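Local coordinates for Non-structural polyprotein (Sindbis virus, PDB 4GUA), which is cleaved into the viral replication proteins and, in this fragment, carries the nsP2 protease region together with the macro and zinc-binding domains of nsP3, at residues G395-T400 and H432-L437; E422-L427 and V651-P656; L426-Y431 and L467-T472. All blocks are in the same frame, centred on the assembly; numbering follows the deposited sequence.

Contact 1: G395-T400 and H432-L437; sequences GTARMT and HAVADL
Strand 397-400 runs along helix 432-437, its axis 8.0 Å from the helix axis at closest approach and inclined at -35°; by nearest CA atoms A397 pairs with A433 and M399 with L437. The near end is two methyls: A397 CB meets A433 CB at 3.7 Å, and with no longer side chain between them the CA atoms come as close as 5.5 Å. V434 adds a flank, its CG2 lying 4.3 Å from A397 CB. One helical turn beyond A433, L437 covers the strand backbone between A397 and M399. Its CG stands anti to the carbonyl carbon (chi1 -74°), which lays the fork over the strand backbone: CD1 sits 3.9 Å from M399 N, and CD2 touches M399 CB at 4.0 Å. M399 answers with its CB; the rest of its chain bends at chi2 and chi3, and the residue also packs on K406 and H441. R398 points away from the helix and pairs with D389. Strand 397-402 is the edge strand of the six-stranded macro domain sheet, with I408 of the next strand touching both A397 and L437. Helix methyls meet strand methyls, methylenes and backbone, with polar ends such as those of R398 and T396, which bonds to E393, turned elsewhere; strand and helix are therefore held by shape and apolar burial, while backbone bonds to strand 405-410 fix the strand in its sheet.

Contact 2: E422-L427 and V651-P656; sequences EALKLL and VVLFNP
The V652 carbonyl is the flat group that K425 reaches for: NZ gives a hydrogen bond to V652 O at 3.1 Å, arriving 32° out of the carbonyl plane. K425 CD lies 3.4 Å from V652 O, so the lysine runs past the peptide before its ammonium engages. Of the puckered pyrrolidine ring of P656 it is CB that comes near, 4.2 Å from K425 NZ, whereas the F654 ring is carried by a CB that leaves away from the helix. K425 gets there by bending at chi2 (72°) and extending beyond, alongside V652, whose CG2 is 4.0 Å from NZ. The pairing joins two domains: helix 420-440 belongs to the macro domain, and 651-656 is a loop of the zinc-binding domain without regular helix or strand, following C648, one of the four cysteines on the zinc ion. V651, whose side chain is about 6 Å from that zinc, rests both its methyls on K425 CB, with CG1 4.1 Å from that atom. Next to it, L424 and L653 cross at about a right angle, L653 CD2 reaching L424 CG at 3.9 Å; L424 also packs on V465 and C469 of helix 463-474, while L653 continues onto Q428.

Contact 3: L426-Y431 and L467-T472; sequences LLQNAY and LNCLTT
C469 meets both Y431 and Q428 where two macro domain helices, each the crossover of a beta-alpha-beta unit, pack on the same side of the sheet; the axes of their segments come within 8.5 Å and cross at -38°. C469 points into the interface and has the most surface buried. Its CB is 3.4 Å from Y431 CD2, approaching the ring obliquely, while SG lies 3.9 Å from L427 CD2. Y431 takes the next position along. Its CG stands anti to the carbonyl carbon (chi1 -81°), which lays the ring flat against the backbone of L470: L470 CA stands over the ring centre, and L470 CB makes a CH-pi contact, 3.8 Å from the centroid of the Y431 ring. The phenol OH is fixed from beyond the two segments, by S466 and the backbone N of L451, and I448 of strand 445-448 also packs on the ring. Q428 works from the other flank of C469. Bent at chi2 (61°), it lays its amide beside C469 CA, and NE2 donates to C469 O at 2.9 Å, coming in from the side of that carbonyl. The bond fixes the rotation of the amide, whose OE1 then lies 3.8 Å from T472 CB. T472 is itself tied back along its helix, OG1 donating to N468 O at 2.6 Å from the face of that carbonyl opposite the one used by T472 N.

Helix 420-440 is common to all three contacts. Along the chain segment 395-400 comes first, then 422-427, 426-431 and 432-437, then 467-472 and, far later, 651-656. Contacts 2 and 3 share L426 and L427, their centres 8 Å apart; the centre of contact 1 lies 11 Å from that of contact 3 and 14 Å from that of contact 2. Contacts 1 and 3 are internal to the macro domain, setting the helix against the sheet edge and helix 463-474. Contact 2 brings in the zinc-binding domain, whose loop continues down the helix, L653 O meeting H432 NE2 and N655 ND2 meeting D436 OD1. One helix thus serves internal packing and interdomain interface alike, consistent with a fixed domain placement in this precursor.

Contact 1: G395-T400 and H432-L437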
loop_
_atom_site.group_PDB
_atom_site.type_symbol
_atom_site.label_atom_id
_atom_site.label_comp_id
_atom_site.label_asym_id
_atom_site.label_seq_id
_atom_site.Cartn_x
_atom_site.Cartn_y
_atom_site.Cartn_z
ATOM N N GLY A 395 -22.092 6.091 7.861
ATOM C CA GLY A 395 -20.689 6.019 7.504
ATOM C C GLY A 395 -20.273 4.648 6.997
ATOM O O GLY A 395 -19.083 4.383 6.835
ATOM N N THR A 396 -21.249 3.773 6.755
ATOM C CA THR A 396 -20.975 2.429 6.249
ATOM C C THR A 396 -21.884 2.103 5.065
ATOM O O THR A 396 -22.743 2.902 4.694
ATOM C CB THR A 396 -21.197 1.341 7.337
ATOM O OG1 THR A 396 -22.597 1.098 7.509
ATOM C CG2 THR A 396 -20.584 1.753 8.670
ATOM N N ALA A 397 -21.696 0.920 4.483
ATOM C CA ALA A 397 -22.541 0.464 3.381
ATOM C C ALA A 397 -22.755 -1.039 3.458
ATOM O O ALA A 397 -21.862 -1.787 3.851
ATOM C CB ALA A 397 -21.926 0.831 2.046
ATOM N N ARG A 398 -23.937 -1.481 3.052
ATOM C CA ARG A 398 -24.304 -2.875 3.193
ATOM C C ARG A 398 -24.757 -3.428 1.852
ATOM O O ARG A 398 -25.576 -2.827 1.168
ATOM C CB ARG A 398 -25.406 -3.027 4.237
ATOM C CG ARG A 398 -25.814 -4.466 4.481
ATOM C CD ARG A 398 -26.683 -4.613 5.718
ATOM N NE ARG A 398 -26.986 -6.015 5.986
ATOM C CZ ARG A 398 -27.739 -6.443 6.995
ATOM N NH1 ARG A 398 -28.269 -5.573 7.847
ATOM N NH2 ARG A 398 -27.959 -7.744 7.154
ATOM N N MET A 399 -24.183 -4.561 1.470
ATOM C CA MET A 399 -24.520 -5.215 0.215
ATOM C C MET A 399 -25.778 -6.061 0.374
ATOM O O MET A 399 -25.902 -6.859 1.312
ATOM C CB MET A 399 -23.354 -6.098 -0.233
ATOM C CG MET A 399 -23.682 -7.073 -1.354
ATOM S SD MET A 399 -23.908 -6.242 -2.929
ATOM C CE MET A 399 -22.229 -5.750 -3.293
ATOM N N THR A 400 -26.722 -5.867 -0.536
ATOM C CA THR A 400 -27.900 -6.717 -0.599
ATOM C C THR A 400 -28.165 -6.995 -2.063
ATOM O O THR A 400 -27.664 -6.287 -2.928
ATOM C CB THR A 400 -29.144 -6.064 0.039
ATOM O OG1 THR A 400 -29.630 -5.008 -0.799
ATOM C CG2 THR A 400 -28.818 -5.513 1.425
ATOM N N HIS A 432 -16.103 5.189 0.826
ATOM C CA HIS A 432 -15.016 4.210 0.851
ATOM C C HIS A 432 -15.569 2.803 0.991
ATOM O O HIS A 432 -14.994 1.851 0.463
ATOM C CB HIS A 432 -14.041 4.494 1.995
ATOM C CG HIS A 432 -13.000 5.517 1.660
ATOM N ND1 HIS A 432 -12.248 5.463 0.507
ATOM C CD2 HIS A 432 -12.589 6.623 2.325
ATOM C CE1 HIS A 432 -11.419 6.492 0.476
ATOM N NE2 HIS A 432 -11.605 7.208 1.569
ATOM N N ALA A 433 -16.674 2.679 1.721
ATOM C CA ALA A 433 -17.320 1.389 1.928
ATOM C C ALA A 433 -17.944 0.899 0.625
ATOM O O ALA A 433 -17.866 -0.288 0.293
ATOM C CB ALA A 433 -18.372 1.504 3.009
ATOM N N VAL A 434 -18.566 1.816 -0.115
ATOM C CA VAL A 434 -19.070 1.492 -1.442
ATOM C C VAL A 434 -17.911 0.948 -2.273
ATOM O O VAL A 434 -18.038 -0.074 -2.944
ATOM C CB VAL A 434 -19.683 2.727 -2.150
ATOM C CG1 VAL A 434 -20.025 2.409 -3.600
ATOM C CG2 VAL A 434 -20.919 3.222 -1.404
ATOM N N ALA A 435 -16.774 1.630 -2.208
ATOM C CA ALA A 435 -15.594 1.216 -2.960
ATOM C C ALA A 435 -15.080 -0.150 -2.496
ATOM O O ALA A 435 -14.605 -0.955 -3.305
ATOM C CB ALA A 435 -14.500 2.265 -2.839
ATOM N N ASP A 436 -15.177 -0.411 -1.196
ATOM C CA ASP A 436 -14.688 -1.667 -0.646
ATOM C C ASP A 436 -15.476 -2.808 -1.268
ATOM O O ASP A 436 -14.899 -3.792 -1.729
ATOM C CB ASP A 436 -14.834 -1.697 0.880
ATOM C CG ASP A 436 -13.759 -0.888 1.599
ATOM O OD1 ASP A 436 -12.664 -0.679 1.023
ATOM O OD2 ASP A 436 -14.015 -0.460 2.748
ATOM N N LEU A 437 -16.797 -2.649 -1.304
ATOM C CA LEU A 437 -17.692 -3.661 -1.860
ATOM C C LEU A 437 -17.483 -3.865 -3.356
ATOM O O LEU A 437 -17.489 -5.001 -3.844
ATOM C CB LEU A 437 -19.144 -3.281 -1.577
ATOM C CG LEU A 437 -19.542 -3.496 -0.115
ATOM C CD1 LEU A 437 -20.893 -2.863 0.200
ATOM C CD2 LEU A 437 -19.556 -4.987 0.209
#

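Contact 2: E422-L427 and V651-P656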
loop_
_atom_site.group_PDB
_atom_site.type_symbol
_atom_site.label_atom_id
_atom_site.label_comp_id
_atom_site.label_asym_id
_atom_site.label_seq_id
_atom_site.Cartn_x
_atom_site.Cartn_y
_atom_site.Cartn_z
ATOM N N GLU A 422 -16.584 15.877 11.597
ATOM C CA GLU A 422 -16.962 14.502 11.877
ATOM C C GLU A 422 -17.888 13.967 10.787
ATOM O O GLU A 422 -17.743 12.832 10.315
ATOM C CB GLU A 422 -17.656 14.435 13.234
ATOM C CG GLU A 422 -18.109 13.049 13.632
ATOM C CD GLU A 422 -18.658 13.004 15.041
ATOM O OE1 GLU A 422 -18.164 13.779 15.894
ATOM O OE2 GLU A 422 -19.573 12.188 15.293
ATOM N N ALA A 423 -18.850 14.797 10.399
ATOM C CA ALA A 423 -19.761 14.466 9.315
ATOM C C ALA A 423 -18.986 14.189 8.034
ATOM O O ALA A 423 -19.217 13.191 7.374
ATOM C CB ALA A 423 -20.758 15.599 9.098
ATOM N N LEU A 424 -18.050 15.068 7.700
ATOM C CA LEU A 424 -17.247 14.907 6.499
ATOM C C LEU A 424 -16.564 13.545 6.490
ATOM O O LEU A 424 -16.556 12.862 5.472
ATOM C CB LEU A 424 -16.190 16.004 6.408
ATOM C CG LEU A 424 -15.268 15.867 5.198
ATOM C CD1 LEU A 424 -16.053 16.056 3.912
ATOM C CD2 LEU A 424 -14.118 16.858 5.283
ATOM N N LYS A 425 -15.983 13.165 7.625
ATOM C CA LYS A 425 -15.336 11.860 7.763
ATOM C C LYS A 425 -16.315 10.716 7.495
ATOM O O LYS A 425 -15.986 9.745 6.811
ATOM C CB LYS A 425 -14.749 11.718 9.168
ATOM C CG LYS A 425 -14.115 10.368 9.472
ATOM C CD LYS A 425 -12.808 10.168 8.746
ATOM C CE LYS A 425 -12.021 9.020 9.352
ATOM N NZ LYS A 425 -10.804 8.706 8.551
ATOM N N LEU A 426 -17.518 10.828 8.047
ATOM C CA LEU A 426 -18.539 9.804 7.858
ATOM C C LEU A 426 -18.936 9.679 6.392
ATOM O O LEU A 426 -19.113 8.578 5.879
ATOM C CB LEU A 426 -19.766 10.123 8.715
ATOM C CG LEU A 426 -19.560 9.898 10.218
ATOM C CD1 LEU A 426 -20.644 10.573 11.036
ATOM C CD2 LEU A 426 -19.522 8.409 10.526
ATOM N N LEU A 427 -19.052 10.811 5.714
ATOM C CA LEU A 427 -19.459 10.843 4.318
ATOM C C LEU A 427 -18.412 10.136 3.465
ATOM O O LEU A 427 -18.711 9.269 2.634
ATOM C CB LEU A 427 -19.604 12.300 3.881
ATOM C CG LEU A 427 -19.891 12.547 2.405
ATOM C CD1 LEU A 427 -21.248 11.965 1.999
ATOM C CD2 LEU A 427 -19.812 14.035 2.118
ATOM N N VAL A 651 -9.942 16.085 10.331
ATOM C CA VAL A 651 -9.882 14.670 9.954
ATOM C C VAL A 651 -9.084 14.397 8.683
ATOM O O VAL A 651 -8.632 15.323 8.006
ATOM C CB VAL A 651 -11.300 14.078 9.763
ATOM C CG1 VAL A 651 -12.050 14.056 11.081
ATOM C CG2 VAL A 651 -12.077 14.852 8.699
ATOM N N VAL A 652 -8.917 13.109 8.382
ATOM C CA VAL A 652 -8.283 12.668 7.141
ATOM C C VAL A 652 -9.282 11.853 6.328
ATOM O O VAL A 652 -10.155 11.191 6.881
ATOM C CB VAL A 652 -7.011 11.836 7.398
ATOM C CG1 VAL A 652 -5.982 12.671 8.136
ATOM C CG2 VAL A 652 -7.335 10.584 8.185
ATOM N N LEU A 653 -9.178 11.957 5.012
ATOM C CA LEU A 653 -10.166 11.386 4.103
ATOM C C LEU A 653 -9.824 10.055 3.396
ATOM O O LEU A 653 -10.583 9.611 2.536
ATOM C CB LEU A 653 -10.575 12.455 3.092
ATOM C CG LEU A 653 -11.080 13.723 3.784
ATOM C CD1 LEU A 653 -11.409 14.796 2.770
ATOM C CD2 LEU A 653 -12.293 13.412 4.648
ATOM N N PHE A 654 -8.689 9.436 3.706
ATOM C CA PHE A 654 -8.366 8.148 3.086
ATOM C C PHE A 654 -9.049 6.990 3.817
ATOM O O PHE A 654 -9.668 7.183 4.860
ATOM C CB PHE A 654 -6.851 7.916 3.022
ATOM C CG PHE A 654 -6.180 7.884 4.369
ATOM C CD1 PHE A 654 -6.162 6.720 5.120
ATOM C CD2 PHE A 654 -5.553 9.011 4.877
ATOM C CE1 PHE A 654 -5.545 6.685 6.353
ATOM C CE2 PHE A 654 -4.930 8.978 6.110
ATOM C CZ PHE A 654 -4.926 7.815 6.848
ATOM N N ASN A 655 -8.899 5.782 3.280
ATOM C CA ASN A 655 -9.573 4.605 3.822
ATOM C C ASN A 655 -9.009 4.180 5.187
ATOM O O ASN A 655 -7.825 3.833 5.305
ATOM C CB ASN A 655 -9.472 3.456 2.822
ATOM C CG ASN A 655 -10.408 2.313 3.147
ATOM O OD1 ASN A 655 -10.701 2.039 4.314
ATOM N ND2 ASN A 655 -10.886 1.638 2.114
ATOM N N PRO A 656 -9.858 4.227 6.230
ATOM C CA PRO A 656 -9.527 3.966 7.640
ATOM C C PRO A 656 -9.274 2.501 7.985
ATOM O O PRO A 656 -8.589 2.228 8.974
ATOM C CB PRO A 656 -10.758 4.469 8.381
ATOM C CG PRO A 656 -11.863 4.294 7.416
ATOM C CD PRO A 656 -11.290 4.531 6.057
#

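Contact 3: L426-Y431 and L467-T472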
loop_
_atom_site.group_PDB
_atom_site.type_symbol
_atom_site.label_atom_id
_atom_site.label_comp_id
_atom_site.label_asym_id
_atom_site.label_seq_id
_atom_site.Cartn_x
_atom_site.Cartn_y
_atom_site.Cartn_z
ATOM N N LEU A 426 -17.518 10.828 8.047
ATOM C CA LEU A 426 -18.539 9.804 7.858
ATOM C C LEU A 426 -18.936 9.679 6.392
ATOM O O LEU A 426 -19.113 8.578 5.879
ATOM C CB LEU A 426 -19.766 10.123 8.715
ATOM C CG LEU A 426 -19.560 9.898 10.218
ATOM C CD1 LEU A 426 -20.644 10.573 11.036
ATOM C CD2 LEU A 426 -19.522 8.409 10.526
ATOM N N LEU A 427 -19.052 10.811 5.714
ATOM C CA LEU A 427 -19.459 10.843 4.318
ATOM C C LEU A 427 -18.412 10.136 3.465
ATOM O O LEU A 427 -18.711 9.269 2.634
ATOM C CB LEU A 427 -19.604 12.300 3.881
ATOM C CG LEU A 427 -19.891 12.547 2.405
ATOM C CD1 LEU A 427 -21.248 11.965 1.999
ATOM C CD2 LEU A 427 -19.812 14.035 2.118
ATOM N N GLN A 428 -17.166 10.516 3.701
ATOM C CA GLN A 428 -16.041 9.937 3.008
ATOM C C GLN A 428 -16.021 8.432 3.243
ATOM O O GLN A 428 -15.753 7.659 2.327
ATOM C CB GLN A 428 -14.748 10.566 3.521
ATOM C CG GLN A 428 -13.525 10.152 2.751
ATOM C CD GLN A 428 -13.608 10.559 1.300
ATOM O OE1 GLN A 428 -13.296 11.696 0.942
ATOM N NE2 GLN A 428 -14.043 9.634 0.453
ATOM N N ASN A 429 -16.328 8.025 4.471
ATOM C CA ASN A 429 -16.277 6.617 4.850
ATOM C C ASN A 429 -17.373 5.790 4.189
ATOM O O ASN A 429 -17.165 4.623 3.858
ATOM C CB ASN A 429 -16.378 6.471 6.371
ATOM C CG ASN A 429 -15.048 6.676 7.068
ATOM O OD1 ASN A 429 -14.004 6.779 6.428
ATOM N ND2 ASN A 429 -15.081 6.723 8.388
ATOM N N ALA A 430 -18.536 6.401 4.003
ATOM C CA ALA A 430 -19.636 5.747 3.312
ATOM C C ALA A 430 -19.190 5.443 1.899
ATOM O O ALA A 430 -19.353 4.314 1.416
ATOM C CB ALA A 430 -20.868 6.632 3.299
ATOM N N TYR A 431 -18.621 6.453 1.240
ATOM C CA TYR A 431 -18.090 6.270 -0.113
ATOM C C TYR A 431 -16.977 5.213 -0.174
ATOM O O TYR A 431 -16.911 4.432 -1.123
ATOM C CB TYR A 431 -17.571 7.590 -0.679
ATOM C CG TYR A 431 -18.640 8.506 -1.248
ATOM C CD1 TYR A 431 -19.394 8.129 -2.356
ATOM C CD2 TYR A 431 -18.865 9.766 -0.700
ATOM C CE1 TYR A 431 -20.358 8.974 -2.886
ATOM C CE2 TYR A 431 -19.823 10.615 -1.223
ATOM C CZ TYR A 431 -20.568 10.216 -2.317
ATOM O OH TYR A 431 -21.522 11.061 -2.843
ATOM N N LEU A 467 -19.103 15.104 -3.987
ATOM C CA LEU A 467 -18.527 14.613 -5.234
ATOM C C LEU A 467 -17.044 14.333 -5.049
ATOM O O LEU A 467 -16.497 13.381 -5.612
ATOM C CB LEU A 467 -18.715 15.635 -6.350
ATOM C CG LEU A 467 -18.038 15.296 -7.683
ATOM C CD1 LEU A 467 -18.497 13.937 -8.220
ATOM C CD2 LEU A 467 -18.286 16.404 -8.708
ATOM N N ASN A 468 -16.389 15.179 -4.264
ATOM C CA ASN A 468 -14.978 14.989 -3.987
ATOM C C ASN A 468 -14.745 13.707 -3.192
ATOM O O ASN A 468 -13.788 12.979 -3.444
ATOM C CB ASN A 468 -14.394 16.188 -3.244
ATOM C CG ASN A 468 -12.928 16.007 -2.937
ATOM O OD1 ASN A 468 -12.090 16.029 -3.840
ATOM N ND2 ASN A 468 -12.606 15.806 -1.661
ATOM N N CYS A 469 -15.615 13.435 -2.228
ATOM C CA CYS A 469 -15.525 12.196 -1.474
ATOM C C CYS A 469 -15.804 10.996 -2.375
ATOM O O CYS A 469 -15.169 9.947 -2.253
ATOM C CB CYS A 469 -16.511 12.205 -0.309
ATOM S SG CYS A 469 -16.150 13.427 0.964
ATOM N N LEU A 470 -16.760 11.158 -3.281
ATOM C CA LEU A 470 -17.122 10.092 -4.204
ATOM C C LEU A 470 -15.915 9.646 -5.031
ATOM O O LEU A 470 -15.593 8.455 -5.075
ATOM C CB LEU A 470 -18.252 10.562 -5.122
ATOM C CG LEU A 470 -18.880 9.512 -6.041
ATOM C CD1 LEU A 470 -20.285 9.932 -6.424
ATOM C CD2 LEU A 470 -18.036 9.295 -7.288
ATOM N N THR A 471 -15.254 10.594 -5.694
ATOM C CA THR A 471 -14.117 10.258 -6.553
ATOM C C THR A 471 -12.907 9.818 -5.738
ATOM O O THR A 471 -12.164 8.932 -6.159
ATOM C CB THR A 471 -13.703 11.428 -7.487
ATOM O OG1 THR A 471 -13.347 12.575 -6.711
ATOM C CG2 THR A 471 -14.834 11.791 -8.432
ATOM N N THR A 472 -12.714 10.429 -4.572
ATOM C CA THR A 472 -11.592 10.068 -3.712
ATOM C C THR A 472 -11.671 8.579 -3.429
ATOM O O THR A 472 -10.672 7.862 -3.503
ATOM C CB THR A 472 -11.615 10.817 -2.368
ATOM O OG1 THR A 472 -11.404 12.219 -2.575
ATOM C CG2 THR A 472 -10.530 10.282 -1.447
#